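Local coordinates for lipoprotein (Mycoplasma mycoides subsp. capri, PDB 7ADK), which probably cleaves immunoglobulin as a surface lipoprotein protease of the chymotrypsin-like PA clan, as related mycoplasma proteases do, at residues F491-A505 against V543-S557. Residues are numbered along the deposited sequence; the frame is centred on the assembly and turned at random.
Sequences FSPINGNKLEDAVTA and VEVDFAKLLDKGKYS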
loop_
_atom_site.group_PDB
_atom_site.type_symbol
_atom_site.label_atom_id
_atom_site.label_comp_id
_atom_site.label_asym_id
_atom_site.label_seq_id
_atom_site.Cartn_x
_atom_site.Cartn_y
_atom_site.Cartn_z
ATOM N N PHE B 491 -10.742 24.302 3.602
ATOM C CA PHE B 491 -11.413 25.558 3.900
ATOM C C PHE B 491 -12.334 25.398 5.101
ATOM O O PHE B 491 -13.040 24.398 5.233
ATOM C CB PHE B 491 -12.174 26.058 2.678
ATOM C CG PHE B 491 -11.348 26.145 1.418
ATOM C CD1 PHE B 491 -11.183 25.007 0.606
ATOM C CD2 PHE B 491 -10.729 27.352 1.055
ATOM C CE1 PHE B 491 -10.413 25.079 -0.562
ATOM C CE2 PHE B 491 -9.997 27.429 -0.137
ATOM C CZ PHE B 491 -9.838 26.297 -0.945
ATOM N N SER B 492 -12.323 26.395 5.977
ATOM C CA SER B 492 -13.036 26.407 7.251
ATOM C C SER B 492 -13.666 27.776 7.502
ATOM O O SER B 492 -13.102 28.784 7.086
ATOM C CB SER B 492 -12.074 26.048 8.377
ATOM O OG SER B 492 -10.954 26.903 8.393
ATOM N N PRO B 493 -14.838 27.849 8.144
ATOM C CA PRO B 493 -15.558 29.099 8.373
ATOM C C PRO B 493 -14.984 29.942 9.522
ATOM O O PRO B 493 -14.435 29.419 10.489
ATOM C CB PRO B 493 -16.980 28.655 8.696
ATOM C CG PRO B 493 -16.803 27.312 9.382
ATOM C CD PRO B 493 -15.591 26.725 8.675
ATOM N N ILE B 494 -15.177 31.255 9.450
ATOM C CA ILE B 494 -14.730 32.254 10.427
ATOM C C ILE B 494 -15.857 33.277 10.660
ATOM O O ILE B 494 -16.697 33.506 9.788
ATOM C CB ILE B 494 -13.369 32.841 9.945
ATOM C CG1 ILE B 494 -12.223 32.085 10.602
ATOM C CG2 ILE B 494 -13.205 34.339 10.114
ATOM C CD1 ILE B 494 -10.826 32.567 10.253
ATOM N N ASN B 495 -15.917 33.892 11.847
ATOM C CA ASN B 495 -16.901 34.917 12.222
ATOM C C ASN B 495 -18.382 34.525 12.011
ATOM O O ASN B 495 -19.224 35.374 11.713
ATOM C CB ASN B 495 -16.523 36.260 11.573
ATOM C CG ASN B 495 -15.149 36.745 11.960
ATOM O OD1 ASN B 495 -14.744 36.680 13.111
ATOM N ND2 ASN B 495 -14.376 37.253 11.034
ATOM N N GLY B 496 -18.725 33.241 12.123
ATOM C CA GLY B 496 -20.086 32.749 11.899
ATOM C C GLY B 496 -20.576 32.773 10.446
ATOM O O GLY B 496 -21.780 32.666 10.213
ATOM N N ASN B 497 -19.694 32.906 9.452
ATOM C CA ASN B 497 -20.033 32.660 8.042
ATOM C C ASN B 497 -20.288 31.167 7.799
ATOM O O ASN B 497 -19.595 30.334 8.369
ATOM C CB ASN B 497 -18.915 33.185 7.132
ATOM C CG ASN B 497 -18.843 34.696 7.143
ATOM O OD1 ASN B 497 -19.486 35.375 6.359
ATOM N ND2 ASN B 497 -18.077 35.279 8.028
ATOM N N LYS B 498 -21.258 30.792 6.965
ATOM C CA LYS B 498 -21.614 29.387 6.712
ATOM C C LYS B 498 -20.889 28.862 5.471
ATOM O O LYS B 498 -20.677 29.589 4.508
ATOM C CB LYS B 498 -23.141 29.242 6.609
ATOM C CG LYS B 498 -23.943 29.711 7.840
ATOM C CD LYS B 498 -23.680 28.945 9.142
ATOM C CE LYS B 498 -24.121 27.483 9.049
ATOM N NZ LYS B 498 -23.853 26.722 10.278
ATOM N N LEU B 499 -20.506 27.590 5.466
ATOM C CA LEU B 499 -19.745 27.007 4.357
ATOM C C LEU B 499 -20.595 26.819 3.082
ATOM O O LEU B 499 -20.083 26.971 1.974
ATOM C CB LEU B 499 -19.048 25.739 4.887
ATOM C CG LEU B 499 -17.688 25.368 4.274
ATOM C CD1 LEU B 499 -16.708 26.529 4.108
ATOM C CD2 LEU B 499 -16.985 24.400 5.215
ATOM N N GLU B 500 -21.919 26.656 3.225
ATOM C CA GLU B 500 -22.878 26.764 2.114
ATOM C C GLU B 500 -23.016 28.156 1.477
ATOM O O GLU B 500 -23.519 28.263 0.362
ATOM C CB GLU B 500 -24.288 26.262 2.474
ATOM C CG GLU B 500 -24.453 24.739 2.416
ATOM C CD GLU B 500 -25.931 24.334 2.271
ATOM O OE1 GLU B 500 -26.813 24.990 2.835
ATOM O OE2 GLU B 500 -26.259 23.429 1.491
ATOM N N ASP B 501 -22.560 29.240 2.103
ATOM C CA ASP B 501 -22.548 30.545 1.432
ATOM C C ASP B 501 -21.548 30.603 0.263
ATOM O O ASP B 501 -21.650 31.493 -0.578
ATOM C CB ASP B 501 -22.260 31.672 2.430
ATOM C CG ASP B 501 -23.213 31.743 3.623
ATOM O OD1 ASP B 501 -24.377 31.311 3.496
ATOM O OD2 ASP B 501 -22.807 32.280 4.678
ATOM N N ALA B 502 -20.590 29.672 0.197
ATOM C CA ALA B 502 -19.500 29.645 -0.779
ATOM C C ALA B 502 -19.443 28.361 -1.641
ATOM O O ALA B 502 -18.878 28.382 -2.735
ATOM C CB ALA B 502 -18.209 29.862 0.001
ATOM N N VAL B 503 -19.985 27.240 -1.149
ATOM C CA VAL B 503 -20.072 25.944 -1.848
ATOM C C VAL B 503 -21.524 25.472 -1.936
ATOM O O VAL B 503 -22.170 25.287 -0.910
ATOM C CB VAL B 503 -19.203 24.880 -1.158
ATOM C CG1 VAL B 503 -19.311 23.517 -1.820
ATOM C CG2 VAL B 503 -17.740 25.274 -1.182
ATOM N N THR B 504 -22.045 25.220 -3.139
ATOM C CA THR B 504 -23.485 24.984 -3.376
ATOM C C THR B 504 -23.713 23.841 -4.359
ATOM O O THR B 504 -23.133 23.849 -5.435
ATOM C CB THR B 504 -24.143 26.272 -3.914
ATOM O OG1 THR B 504 -23.972 27.368 -3.047
ATOM C CG2 THR B 504 -25.640 26.143 -4.160
ATOM N N ALA B 505 -24.612 22.896 -4.078
ATOM C CA ALA B 505 -25.115 21.966 -5.096
ATOM C C ALA B 505 -26.148 22.670 -5.998
ATOM O O ALA B 505 -27.211 23.071 -5.525
ATOM C CB ALA B 505 -25.697 20.733 -4.408
ATOM N N VAL B 543 -21.817 20.808 -8.571
ATOM C CA VAL B 543 -21.484 21.652 -7.423
ATOM C C VAL B 543 -20.713 22.892 -7.859
ATOM O O VAL B 543 -19.719 22.813 -8.566
ATOM C CB VAL B 543 -20.661 20.856 -6.390
ATOM C CG1 VAL B 543 -20.124 21.746 -5.258
ATOM C CG2 VAL B 543 -21.517 19.736 -5.798
ATOM N N GLU B 544 -21.150 24.050 -7.405
ATOM C CA GLU B 544 -20.466 25.331 -7.555
ATOM C C GLU B 544 -19.533 25.587 -6.367
ATOM O O GLU B 544 -19.912 25.389 -5.214
ATOM C CB GLU B 544 -21.529 26.418 -7.698
ATOM C CG GLU B 544 -20.982 27.839 -7.845
ATOM C CD GLU B 544 -22.106 28.885 -7.865
ATOM O OE1 GLU B 544 -22.542 29.304 -6.772
ATOM O OE2 GLU B 544 -22.510 29.333 -8.963
ATOM N N VAL B 545 -18.323 26.056 -6.653
ATOM C CA VAL B 545 -17.374 26.561 -5.668
ATOM C C VAL B 545 -16.919 27.963 -6.067
ATOM O O VAL B 545 -16.360 28.162 -7.145
ATOM C CB VAL B 545 -16.195 25.596 -5.494
ATOM C CG1 VAL B 545 -15.274 26.083 -4.395
ATOM C CG2 VAL B 545 -16.624 24.181 -5.131
ATOM N N ASP B 546 -17.142 28.950 -5.200
ATOM C CA ASP B 546 -16.772 30.351 -5.435
ATOM C C ASP B 546 -15.522 30.725 -4.631
ATOM O O ASP B 546 -15.597 31.129 -3.471
ATOM C CB ASP B 546 -17.986 31.247 -5.151
ATOM C CG ASP B 546 -17.813 32.716 -5.567
ATOM O OD1 ASP B 546 -16.687 33.166 -5.840
ATOM O OD2 ASP B 546 -18.853 33.402 -5.675
ATOM N N PHE B 547 -14.336 30.535 -5.233
ATOM C CA PHE B 547 -13.072 30.739 -4.522
ATOM C C PHE B 547 -12.813 32.204 -4.139
ATOM O O PHE B 547 -12.116 32.458 -3.158
ATOM C CB PHE B 547 -11.909 30.205 -5.356
ATOM C CG PHE B 547 -11.918 28.705 -5.549
ATOM C CD1 PHE B 547 -11.672 27.870 -4.439
ATOM C CD2 PHE B 547 -12.169 28.152 -6.811
ATOM C CE1 PHE B 547 -11.682 26.474 -4.604
ATOM C CE2 PHE B 547 -12.166 26.753 -6.979
ATOM C CZ PHE B 547 -11.929 25.925 -5.869
ATOM N N ALA B 548 -13.426 33.181 -4.828
ATOM C CA ALA B 548 -13.341 34.594 -4.459
ATOM C C ALA B 548 -14.048 34.918 -3.128
ATOM O O ALA B 548 -13.817 35.983 -2.550
ATOM C CB ALA B 548 -13.897 35.446 -5.587
ATOM N N LYS B 549 -14.849 33.985 -2.588
ATOM C CA LYS B 549 -15.283 33.964 -1.184
ATOM C C LYS B 549 -15.005 32.632 -0.486
ATOM O O LYS B 549 -15.767 32.217 0.366
ATOM C CB LYS B 549 -16.709 34.505 -0.988
ATOM C CG LYS B 549 -17.818 33.727 -1.702
ATOM C CD LYS B 549 -19.200 34.180 -1.231
ATOM C CE LYS B 549 -20.269 33.804 -2.240
ATOM N NZ LYS B 549 -21.627 34.070 -1.783
ATOM N N LEU B 550 -13.888 31.986 -0.802
ATOM C CA LEU B 550 -13.222 31.026 0.093
ATOM C C LEU B 550 -11.808 31.492 0.459
ATOM O O LEU B 550 -11.320 31.174 1.540
ATOM C CB LEU B 550 -13.154 29.626 -0.531
ATOM C CG LEU B 550 -14.458 28.834 -0.611
ATOM C CD1 LEU B 550 -14.188 27.518 -1.301
ATOM C CD2 LEU B 550 -15.041 28.522 0.757
ATOM N N LEU B 551 -11.156 32.260 -0.416
ATOM C CA LEU B 551 -9.877 32.920 -0.148
ATOM C C LEU B 551 -10.035 34.329 0.459
ATOM O O LEU B 551 -9.050 35.027 0.698
ATOM C CB LEU B 551 -9.029 32.894 -1.420
ATOM C CG LEU B 551 -8.840 31.510 -2.046
ATOM C CD1 LEU B 551 -8.119 31.613 -3.354
ATOM C CD2 LEU B 551 -8.087 30.596 -1.145
ATOM N N ASP B 552 -11.271 34.741 0.755
ATOM C CA ASP B 552 -11.571 35.937 1.542
ATOM C C ASP B 552 -11.298 35.694 3.037
ATOM O O ASP B 552 -12.099 35.076 3.746
ATOM C CB ASP B 552 -13.016 36.360 1.254
ATOM C CG ASP B 552 -13.432 37.679 1.908
ATOM O OD1 ASP B 552 -12.628 38.284 2.647
ATOM O OD2 ASP B 552 -14.571 38.126 1.654
ATOM N N LYS B 553 -10.162 36.200 3.531
ATOM C CA LYS B 553 -9.634 35.958 4.885
ATOM C C LYS B 553 -10.500 36.510 6.024
ATOM O O LYS B 553 -10.347 36.081 7.166
ATOM C CB LYS B 553 -8.197 36.495 4.969
ATOM C CG LYS B 553 -7.216 35.695 4.104
ATOM C CD LYS B 553 -5.790 36.212 4.195
ATOM C CE LYS B 553 -4.826 35.457 3.296
ATOM N NZ LYS B 553 -3.480 35.931 3.343
ATOM N N GLY B 554 -11.435 37.417 5.738
ATOM C CA GLY B 554 -12.386 37.945 6.719
ATOM C C GLY B 554 -13.539 36.996 7.060
ATOM O O GLY B 554 -14.257 37.227 8.036
ATOM N N LYS B 555 -13.731 35.939 6.261
ATOM C CA LYS B 555 -14.906 35.050 6.296
ATOM C C LYS B 555 -14.539 33.575 6.361
ATOM O O LYS B 555 -15.275 32.801 6.966
ATOM C CB LYS B 555 -15.797 35.339 5.078
ATOM C CG LYS B 555 -16.309 36.785 5.069
ATOM C CD LYS B 555 -17.128 37.106 3.822
ATOM C CE LYS B 555 -17.421 38.604 3.792
ATOM N NZ LYS B 555 -17.653 39.095 2.443
ATOM N N TYR B 556 -13.400 33.185 5.798
ATOM C CA TYR B 556 -12.890 31.814 5.828
ATOM C C TYR B 556 -11.373 31.780 6.006
ATOM O O TYR B 556 -10.666 32.654 5.512
ATOM C CB TYR B 556 -13.272 31.073 4.531
ATOM C CG TYR B 556 -14.744 31.077 4.174
ATOM C CD1 TYR B 556 -15.283 32.159 3.460
ATOM C CD2 TYR B 556 -15.591 30.042 4.608
ATOM C CE1 TYR B 556 -16.663 32.239 3.236
ATOM C CE2 TYR B 556 -16.976 30.121 4.383
ATOM C CZ TYR B 556 -17.516 31.225 3.696
ATOM O OH TYR B 556 -18.846 31.331 3.454
ATOM N N SER B 557 -10.862 30.728 6.639
ATOM C CA SER B 557 -9.436 30.386 6.691
ATOM C C SER B 557 -9.152 29.147 5.845
ATOM O O SER B 557 -9.735 28.086 6.088
ATOM C CB SER B 557 -8.964 30.175 8.133
ATOM O OG SER B 557 -9.905 29.489 8.931
#
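L550 wedges its two methyl branches between aromatic side chains. CD1 sits almost centrally over one face of the F491 ring, 4.1 Å from its centroid and 9° off the normal, a CH-pi contact; CD2 meets the CB of A502 (3.5 Å) and lies over the rim of one face of Y556. F491 keeps its ring beside the backbone N (chi1 -52°), reaching L551 CD2 in the ring plane while its CZ lies at the edge of F547, the two side chains roughly perpendicular. L499 CD1 meets Y556 obliquely at CE2 (3.6 Å). The Y556 hydroxyl donates to the K498 carbonyl O (2.7 Å) from above the carbonyl plane, and the backbone N of D501 takes the opposite face, so two bonds grip that oxygen. Next to it, the long arm of K549 runs out extended and its NZ bonds D501 O at 2.8 Å, nearly along the C=O axis. The apolar side chains of this group lie between two separate antiparallel ladders of a curled sheet, 486-493 with 556-562 and 503-507 with 541-546, consistent with one beta-barrel of the PA-clan fold; F462 of strand 461-467 packs against L499, V503 and L550. In the second ladder V503 and V545 lie side by side, CG2 to CG1 4.1 Å, while T504 and E544 form a hydrogen-bonded pair whose side chains lie on the other face; E544 turns its OE2 to Y444 and Y832. Within the first ladder, in the hydrogen-bonded pair S492-S557, S557 OG donates to S492 OG (2.8 Å). At the type I' turn I494-N497, N495 ND2 bonds G554 O (3.0 Å), and the N497 amide lies obliquely across K555, its ND2 held by I494 O.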